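Local coordinates for HK97 Family Phage Portal Protein (Corynebacterium diphtheriae, PDB 3KDR), which probably assembles as a ring at one vertex of the phage head, forming the portal through which DNA is packaged and later leaves, at residues R11-L15 with D69-N74; P44-A50 with C89-I93; N74-A80 with A92-L97. All blocks are in the same frame, centred on the assembly; numbering follows the deposited sequence.

Contact 1: R11-L15 with D69-N74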
loop_
_atom_site.group_PDB
_atom_site.type_symbol
_atom_site.label_atom_id
_atom_site.label_comp_id
_atom_site.label_asym_id
_atom_site.label_seq_id
_atom_site.Cartn_x
_atom_site.Cartn_y
_atom_site.Cartn_z
ATOM N N ARG C 11 11.873 23.002 36.749
ATOM C CA ARG C 11 10.500 22.671 36.347
ATOM C C ARG C 11 10.008 23.614 35.264
ATOM O O ARG C 11 9.288 23.216 34.364
ATOM C CB ARG C 11 9.582 22.776 37.526
ATOM C CG ARG C 11 8.180 22.431 37.214
ATOM C CD ARG C 11 7.311 22.856 38.354
ATOM N NE ARG C 11 7.592 22.075 39.562
ATOM C CZ ARG C 11 6.765 21.969 40.595
ATOM N NH1 ARG C 11 5.599 22.589 40.594
ATOM N NH2 ARG C 11 7.092 21.215 41.617
ATOM N N ALA C 12 10.421 24.865 35.363
ATOM C CA ALA C 12 10.065 25.875 34.405
ATOM C C ALA C 12 10.629 25.545 33.050
ATOM O O ALA C 12 9.946 25.692 32.036
ATOM C CB ALA C 12 10.548 27.190 34.843
ATOM N N GLU C 13 11.869 25.106 32.988
ATOM C CA GLU C 13 12.424 24.827 31.693
ATOM C C GLU C 13 11.553 23.704 31.053
ATOM O O GLU C 13 11.066 23.795 29.955
ATOM C CB GLU C 13 13.908 24.444 31.813
ATOM C CG GLU C 13 14.896 25.542 32.332
ATOM C CD GLU C 13 16.204 24.987 33.038
ATOM O OE1 GLU C 13 16.223 23.806 33.472
ATOM O OE2 GLU C 13 17.214 25.720 33.210
ATOM N N ALA C 14 11.315 22.658 31.815
ATOM C CA ALA C 14 10.597 21.447 31.341
ATOM C C ALA C 14 9.224 21.709 30.830
ATOM O O ALA C 14 8.778 21.060 29.863
ATOM C CB ALA C 14 10.472 20.448 32.458
ATOM N N LEU C 15 8.533 22.618 31.512
ATOM C CA LEU C 15 7.209 22.961 31.126
ATOM C C LEU C 15 7.194 23.769 29.838
ATOM O O LEU C 15 6.128 24.008 29.284
ATOM C CB LEU C 15 6.527 23.720 32.226
ATOM C CG LEU C 15 6.147 22.911 33.458
ATOM C CD1 LEU C 15 5.637 23.856 34.527
ATOM C CD2 LEU C 15 5.119 21.840 33.173
ATOM N N ASP C 69 1.927 18.001 41.022
ATOM C CA ASP C 69 3.036 18.500 40.311
ATOM C C ASP C 69 4.293 18.269 41.064
ATOM O O ASP C 69 5.257 17.808 40.498
ATOM C CB ASP C 69 2.877 19.968 40.147
ATOM C CG ASP C 69 2.213 20.340 38.872
ATOM O OD1 ASP C 69 1.792 19.457 38.079
ATOM O OD2 ASP C 69 2.135 21.558 38.642
ATOM N N ASP C 70 4.291 18.608 42.347
ATOM C CA ASP C 70 5.476 18.427 43.163
ATOM C C ASP C 70 5.967 16.980 43.099
ATOM O O ASP C 70 7.138 16.671 42.940
ATOM C CB ASP C 70 5.147 18.759 44.603
ATOM C CG ASP C 70 5.529 20.160 45.008
ATOM O OD1 ASP C 70 5.272 20.481 46.198
ATOM O OD2 ASP C 70 6.072 20.926 44.185
ATOM N N LEU C 71 5.027 16.081 43.217
ATOM C CA LEU C 71 5.363 14.680 43.272
ATOM C C LEU C 71 5.968 14.242 41.984
ATOM O O LEU C 71 6.921 13.525 41.965
ATOM C CB LEU C 71 4.101 13.870 43.526
ATOM C CG LEU C 71 3.871 13.341 44.931
ATOM C CD1 LEU C 71 4.772 13.946 45.987
ATOM C CD2 LEU C 71 2.437 13.569 45.241
ATOM N N LEU C 72 5.369 14.660 40.897
ATOM C CA LEU C 72 5.782 14.250 39.575
ATOM C C LEU C 72 7.190 14.663 39.208
ATOM O O LEU C 72 7.960 13.857 38.737
ATOM C CB LEU C 72 4.852 14.954 38.652
ATOM C CG LEU C 72 4.697 14.573 37.209
ATOM C CD1 LEU C 72 4.340 13.128 37.053
ATOM C CD2 LEU C 72 3.554 15.428 36.733
ATOM N N PHE C 73 7.480 15.952 39.393
ATOM C CA PHE C 73 8.776 16.532 39.104
ATOM C C PHE C 73 9.827 16.369 40.148
ATOM O O PHE C 73 10.982 16.160 39.804
ATOM C CB PHE C 73 8.619 18.011 38.865
ATOM C CG PHE C 73 7.976 18.310 37.584
ATOM C CD1 PHE C 73 8.706 18.264 36.422
ATOM C CD2 PHE C 73 6.637 18.575 37.511
ATOM C CE1 PHE C 73 8.133 18.504 35.228
ATOM C CE2 PHE C 73 6.059 18.827 36.288
ATOM C CZ PHE C 73 6.822 18.799 35.149
ATOM N N ASN C 74 9.463 16.508 41.421
ATOM C CA ASN C 74 10.460 16.490 42.486
ATOM C C ASN C 74 10.421 15.280 43.383
ATOM O O ASN C 74 11.312 15.058 44.145
ATOM C CB ASN C 74 10.312 17.742 43.280
ATOM C CG ASN C 74 10.958 18.869 42.616
ATOM O OD1 ASN C 74 12.158 19.025 42.727
ATOM N ND2 ASN C 74 10.186 19.660 41.868
#
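Arg11, at the start of the short helix 11-14, lies across from Phe73 in the last turn of helix 60-74, with CA atoms 6.9 Å apart and no backbone hydrogen bond between the two segments. Arg11 CG stands anti to the backbone N (chi1 -179°), which carries the chain over to the other helix; there CG sits almost squarely above one face of the Phe73 ring, 4.0 Å from the centroid, in a CH-pi contact. The chain then bends at chi3 and brings the guanidinium to Asp70. Arg11 NH2 donates to Asp70 OD2 at 2.8 Å, close to the guanidinium plane and on the anti lone pair, in a salt bridge whose two planes stand 76° apart. The other oxygen, OD1, is hydrogen-bonded to His94 NE2, so this carboxylate links two partners. Asp69 lies beside the guanidinium, with its CB 3.8 Å from Arg11 NH1, but its carboxylate pairs with Arg24, though the place of OD2 is less sure, and OD1 is hydrogen-bonded to Ser28. Farther round the same ring, obliquely placed, Ala14 CB reaches Phe73 CE1 (4.1 Å) and Leu15 CD2 reaches Phe73 CZ (4.0 Å), while Leu15 packs on His132 of a second subunit. This is a single knob-into-hole contact between two helices, with Arg11 as the knob among Asp69, Asp70, Phe73 and Asn74, its polar end secured by a salt bridge.

Contact 2: P44-A50 with C89-I93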
loop_
_atom_site.group_PDB
_atom_site.type_symbol
_atom_site.label_atom_id
_atom_site.label_comp_id
_atom_site.label_asym_id
_atom_site.label_seq_id
_atom_site.Cartn_x
_atom_site.Cartn_y
_atom_site.Cartn_z
ATOM N N PRO C 44 -11.940 17.178 57.954
ATOM C CA PRO C 44 -12.087 18.620 57.738
ATOM C C PRO C 44 -11.138 19.170 56.690
ATOM O O PRO C 44 -11.524 20.061 55.921
ATOM C CB PRO C 44 -11.767 19.218 59.111
ATOM C CG PRO C 44 -12.157 18.198 60.045
ATOM C CD PRO C 44 -11.962 16.850 59.382
ATOM N N PHE C 45 -9.918 18.633 56.646
ATOM C CA PHE C 45 -8.914 19.191 55.736
ATOM C C PHE C 45 -9.276 19.006 54.270
ATOM O O PHE C 45 -8.773 19.732 53.419
ATOM C CB PHE C 45 -7.504 18.669 56.027
ATOM C CG PHE C 45 -7.330 17.232 55.755
ATOM C CD1 PHE C 45 -7.134 16.789 54.485
ATOM C CD2 PHE C 45 -7.371 16.310 56.787
ATOM C CE1 PHE C 45 -6.982 15.472 54.208
ATOM C CE2 PHE C 45 -7.206 14.962 56.522
ATOM C CZ PHE C 45 -7.001 14.547 55.216
ATOM N N VAL C 46 -10.159 18.065 53.977
ATOM C CA VAL C 46 -10.481 17.749 52.581
ATOM C C VAL C 46 -11.180 18.859 51.811
ATOM O O VAL C 46 -10.787 19.158 50.700
ATOM C CB VAL C 46 -11.258 16.433 52.456
ATOM C CG1 VAL C 46 -11.840 16.284 51.118
ATOM C CG2 VAL C 46 -10.342 15.262 52.731
ATOM N N PRO C 47 -12.212 19.463 52.372
ATOM C CA PRO C 47 -12.896 20.620 51.753
ATOM C C PRO C 47 -12.241 21.985 51.957
ATOM O O PRO C 47 -12.657 22.926 51.312
ATOM C CB PRO C 47 -14.255 20.671 52.466
ATOM C CG PRO C 47 -14.108 19.809 53.657
ATOM C CD PRO C 47 -13.071 18.762 53.323
ATOM N N VAL C 48 -11.268 22.099 52.861
ATOM C CA VAL C 48 -10.726 23.370 53.269
ATOM C C VAL C 48 -9.215 23.336 53.103
ATOM O O VAL C 48 -8.551 22.519 53.704
ATOM C CB VAL C 48 -11.065 23.633 54.764
ATOM C CG1 VAL C 48 -10.443 24.873 55.280
ATOM C CG2 VAL C 48 -12.488 23.752 54.918
ATOM N N ALA C 49 -8.667 24.220 52.276
ATOM C CA ALA C 49 -7.214 24.354 52.191
ATOM C C ALA C 49 -6.868 25.608 52.959
ATOM O O ALA C 49 -6.494 25.551 54.129
ATOM C CB ALA C 49 -6.769 24.449 50.792
ATOM N N ALA C 50 -7.051 26.754 52.328
ATOM C CA ALA C 50 -6.885 28.023 53.007
ATOM C C ALA C 50 -8.177 28.375 53.645
ATOM O O ALA C 50 -9.244 28.247 53.052
ATOM C CB ALA C 50 -6.532 29.071 52.064
ATOM N N CYS C 89 -6.667 18.499 62.764
ATOM C CA CYS C 89 -6.272 19.272 61.600
ATOM C C CYS C 89 -7.521 19.750 60.942
ATOM O O CYS C 89 -8.319 18.935 60.494
ATOM C CB CYS C 89 -5.490 18.372 60.635
ATOM S SG CYS C 89 -5.086 19.081 59.049
ATOM N N ILE C 90 -7.719 21.057 60.889
ATOM C CA ILE C 90 -8.968 21.593 60.314
ATOM C C ILE C 90 -8.803 22.185 58.905
ATOM O O ILE C 90 -9.766 22.576 58.302
ATOM C CB ILE C 90 -9.612 22.642 61.225
ATOM C CG1 ILE C 90 -8.648 23.818 61.432
ATOM C CG2 ILE C 90 -10.040 22.006 62.580
ATOM C CD1 ILE C 90 -9.313 25.044 61.962
ATOM N N GLY C 91 -7.574 22.249 58.409
ATOM C CA GLY C 91 -7.303 22.678 57.041
ATOM C C GLY C 91 -5.838 22.455 56.717
ATOM O O GLY C 91 -5.030 22.285 57.634
ATOM N N ALA C 92 -5.492 22.427 55.441
ATOM C CA ALA C 92 -4.130 22.158 55.073
ATOM C C ALA C 92 -3.829 22.879 53.774
ATOM O O ALA C 92 -4.651 22.883 52.852
ATOM C CB ALA C 92 -3.915 20.636 54.921
ATOM N N ILE C 93 -2.654 23.477 53.681
ATOM C CA ILE C 93 -2.266 24.076 52.442
ATOM C C ILE C 93 -0.966 23.524 51.938
ATOM O O ILE C 93 -0.062 23.264 52.694
ATOM C CB ILE C 93 -2.112 25.634 52.534
ATOM C CG1 ILE C 93 -1.041 26.034 53.540
ATOM C CG2 ILE C 93 -3.412 26.292 52.850
ATOM C CD1 ILE C 93 -0.469 27.425 53.264
#
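Phe45 CB rests on strand 89-93, and the route from that atom outward shows how an irregular loop can lie along a strand without exchanging a hydrogen bond with it. CB touches three residues in succession: Cys89 SG at 3.9 Å, Gly91 CA at 4.1 Å and Ala92 CB at 4.2 Å. From there CG is placed between the backbone N and the carbonyl carbon (chi1 67°), and the ring leads away from the strand. Cys89 SG still lies 5.2 Å from the centroid of the Phe45 ring, obliquely placed, a sulfur-aromatic contact. Farther out, CD1 meets Trp79 CZ3 of the neighbouring strand at 4.0 Å, and the side chain also packs against Met275.

The backbones themselves come close around Gly91, which has no side chain to hold the loop off. Val48 O faces Gly91 CA at 3.6 Å in a CA-H...O contact, and a similar contact joins Ala49 CA to Ala92 O. At the two ends of the loop segment side chains take over. Pro44 CB lies against Cys89 O and Ile90 CA, and Ile93 CG2 lies 3.4 Å from Ala49 O and more loosely beside the methyls of Ala49 and Ala50. Polar cohesion is supplied from outside by Arg63, whose NH1 donates to both Phe45 O and Ala92 O, so that one guanidinium joins loop and strand.

What results is a loop laid along the outermost strand, within this chain, of a small antiparallel sheet: strand 89-95 pairs with strand 76-83 on its inner edge, and segment 44-50 covers the other edge through apolar contacts, CA-H...O contacts and the Cys sulfur-aromatic pair.

Contact 3: N74-A80 with A92-L97; sequences NGVACWA and AIHIPL. With SO4 (sulfate ion), chain I.
Ala80 and Ile93 form a hydrogen-bonded pair of an antiparallel beta hairpin made by strands 76-83 and 89-95. Ala80 N donates to Ile93 O at 2.7 Å, and Ile93 N returns a bond to Ala80 O at 3.2 Å. Next to this rung, Trp79 and His94 make a non-hydrogen-bonded pair with CA atoms only 4.2 Å apart. Their side chains leave on the same face and cross at about a right angle, Trp79 CD1 lying 4.1 Å from His94 CB, while Trp79 CE3 packs on Ala92 CB at 3.7 Å. The indole is further held from helix 60-74, where Thr67 takes its NE1 and Arg63 makes a cation-pi contact. On the other face Ile95 lies beside Ala80 and Cys78: its CG2 touches Ala80 CB (3.8 Å) and its CG1 reaches Cys78 CB, with Trp100 lying against Cys78 and Ile95. The short strand segments run at 139° to each other, well short of antiparallel.

Toward Gly75 the pairing slackens. Beyond Ile95 the contact passes from rungs to side chains alone, as where Leu97 CD2 lies 3.8 Å from Val76 CG2 and both residues are partly exposed. A sulfate, probably from the crystallisation liquor, sits on the same outer strand by His94. A chi1 of 167° swings the imidazole away from its own backbone N, and ND1 donates a hydrogen bond to sulfate O1, at a modelled distance too short to be taken literally.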
loop_
_atom_site.group_PDB
_atom_site.type_symbol
_atom_site.label_atom_id
_atom_site.label_comp_id
_atom_site.label_asym_id
_atom_site.label_seq_id
_atom_site.Cartn_x
_atom_site.Cartn_y
_atom_site.Cartn_z
ATOM N N ASN C 74 9.463 16.508 41.421
ATOM C CA ASN C 74 10.460 16.490 42.486
ATOM C C ASN C 74 10.421 15.280 43.383
ATOM O O ASN C 74 11.312 15.058 44.145
ATOM C CB ASN C 74 10.312 17.742 43.280
ATOM C CG ASN C 74 10.958 18.869 42.616
ATOM O OD1 ASN C 74 12.158 19.025 42.727
ATOM N ND2 ASN C 74 10.186 19.660 41.868
ATOM N N GLY C 75 9.389 14.473 43.305
ATOM C CA GLY C 75 9.393 13.228 44.086
ATOM C C GLY C 75 8.829 13.333 45.494
ATOM O O GLY C 75 8.679 12.307 46.170
ATOM N N VAL C 76 8.510 14.549 45.927
ATOM C CA VAL C 76 8.006 14.775 47.264
ATOM C C VAL C 76 7.132 15.978 47.249
ATOM O O VAL C 76 7.240 16.767 46.322
ATOM C CB VAL C 76 9.126 15.099 48.202
ATOM C CG1 VAL C 76 9.873 13.877 48.525
ATOM C CG2 VAL C 76 10.003 16.122 47.553
ATOM N N ALA C 77 6.289 16.130 48.275
ATOM C CA ALA C 77 5.449 17.335 48.424
ATOM C C ALA C 77 5.215 17.541 49.873
ATOM O O ALA C 77 5.293 16.589 50.613
ATOM C CB ALA C 77 4.140 17.185 47.718
ATOM N N CYS C 78 4.936 18.783 50.276
ATOM C CA CYS C 78 4.499 19.095 51.660
ATOM C C CYS C 78 3.225 19.886 51.737
ATOM O O CYS C 78 3.016 20.844 50.976
ATOM C CB CYS C 78 5.536 19.936 52.347
ATOM S SG CYS C 78 5.597 19.783 54.098
ATOM N N TRP C 79 2.385 19.501 52.681
ATOM C CA TRP C 79 1.250 20.330 53.105
ATOM C C TRP C 79 1.621 20.845 54.461
ATOM O O TRP C 79 2.188 20.101 55.255
ATOM C CB TRP C 79 -0.021 19.483 53.244
ATOM C CG TRP C 79 -0.618 19.075 51.986
ATOM C CD1 TRP C 79 -0.133 19.286 50.737
ATOM C CD2 TRP C 79 -1.826 18.383 51.830
ATOM N NE1 TRP C 79 -0.978 18.785 49.807
ATOM C CE2 TRP C 79 -2.028 18.206 50.450
ATOM C CE3 TRP C 79 -2.787 17.924 52.717
ATOM C CZ2 TRP C 79 -3.119 17.561 49.943
ATOM C CZ3 TRP C 79 -3.881 17.266 52.197
ATOM C CH2 TRP C 79 -4.038 17.100 50.825
ATOM N N ALA C 80 1.313 22.103 54.736
ATOM C CA ALA C 80 1.476 22.649 56.088
ATOM C C ALA C 80 0.130 22.616 56.750
ATOM O O ALA C 80 -0.779 23.284 56.304
ATOM C CB ALA C 80 1.990 24.034 56.046
ATOM N N ALA C 92 -5.492 22.427 55.441
ATOM C CA ALA C 92 -4.130 22.158 55.073
ATOM C C ALA C 92 -3.829 22.879 53.774
ATOM O O ALA C 92 -4.651 22.883 52.852
ATOM C CB ALA C 92 -3.915 20.636 54.921
ATOM N N ILE C 93 -2.654 23.477 53.681
ATOM C CA ILE C 93 -2.266 24.076 52.442
ATOM C C ILE C 93 -0.966 23.524 51.938
ATOM O O ILE C 93 -0.062 23.264 52.694
ATOM C CB ILE C 93 -2.112 25.634 52.534
ATOM C CG1 ILE C 93 -1.041 26.034 53.540
ATOM C CG2 ILE C 93 -3.412 26.292 52.850
ATOM C CD1 ILE C 93 -0.469 27.425 53.264
ATOM N N HIS C 94 -0.873 23.403 50.635
ATOM C CA HIS C 94 0.358 23.071 49.994
ATOM C C HIS C 94 1.284 24.217 50.043
ATOM O O HIS C 94 0.887 25.328 49.789
ATOM C CB HIS C 94 0.097 22.794 48.539
ATOM C CG HIS C 94 1.335 22.731 47.715
ATOM N ND1 HIS C 94 1.851 23.835 47.090
ATOM C CD2 HIS C 94 2.155 21.699 47.408
ATOM C CE1 HIS C 94 2.951 23.491 46.450
ATOM N NE2 HIS C 94 3.159 22.202 46.628
ATOM N N ILE C 95 2.542 23.935 50.321
ATOM C CA ILE C 95 3.573 24.970 50.364
ATOM C C ILE C 95 4.703 24.588 49.429
ATOM O O ILE C 95 4.985 23.407 49.225
ATOM C CB ILE C 95 4.145 25.092 51.767
ATOM C CG1 ILE C 95 4.700 23.739 52.248
ATOM C CG2 ILE C 95 3.093 25.501 52.686
ATOM C CD1 ILE C 95 5.554 23.815 53.447
ATOM N N PRO C 96 5.388 25.567 48.887
ATOM C CA PRO C 96 6.335 25.287 47.796
ATOM C C PRO C 96 7.538 24.579 48.265
ATOM O O PRO C 96 7.887 24.706 49.437
ATOM C CB PRO C 96 6.745 26.682 47.339
ATOM C CG PRO C 96 5.574 27.553 47.726
ATOM C CD PRO C 96 5.086 26.992 49.018
ATOM N N LEU C 97 8.203 23.879 47.371
ATOM C CA LEU C 97 9.285 23.039 47.771
ATOM C C LEU C 97 10.396 23.811 48.344
ATOM O O LEU C 97 11.084 23.305 49.211
ATOM C CB LEU C 97 9.807 22.243 46.600
ATOM C CG LEU C 97 9.068 20.934 46.311
ATOM C CD1 LEU C 97 9.405 20.444 44.893
ATOM C CD2 LEU C 97 9.325 19.846 47.393
HETATM S S SO4 I . 1.452 26.866 45.601
HETATM O O1 SO4 I . 0.824 25.839 46.438
HETATM O O2 SO4 I . 0.607 27.045 44.410
HETATM O O3 SO4 I . 1.494 28.108 46.403
HETATM O O4 SO4 I . 2.784 26.395 45.143
#

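In the fold
From the N terminus, helix 11-14 first meets the end of helix 60-74, and contact 1 thereby closes a loop that takes in helix 18-33 and the connection after strand 36-38. Contact 2 begins within that loop, at 44-50, and ends beyond it on strand 89-95, so the two loops cross; the contacts' centres lie about 24 Å apart, without touching. Contact 3 is local, pairing the two strands of a hairpin, and lies between them. It shares Asn74 with contact 1, where the helix passes into strand 76-83, and Ala92 and Ile93 with contact 2. Together the contacts tie the N-terminal helix, helix 60-74 and the loop to one small sheet.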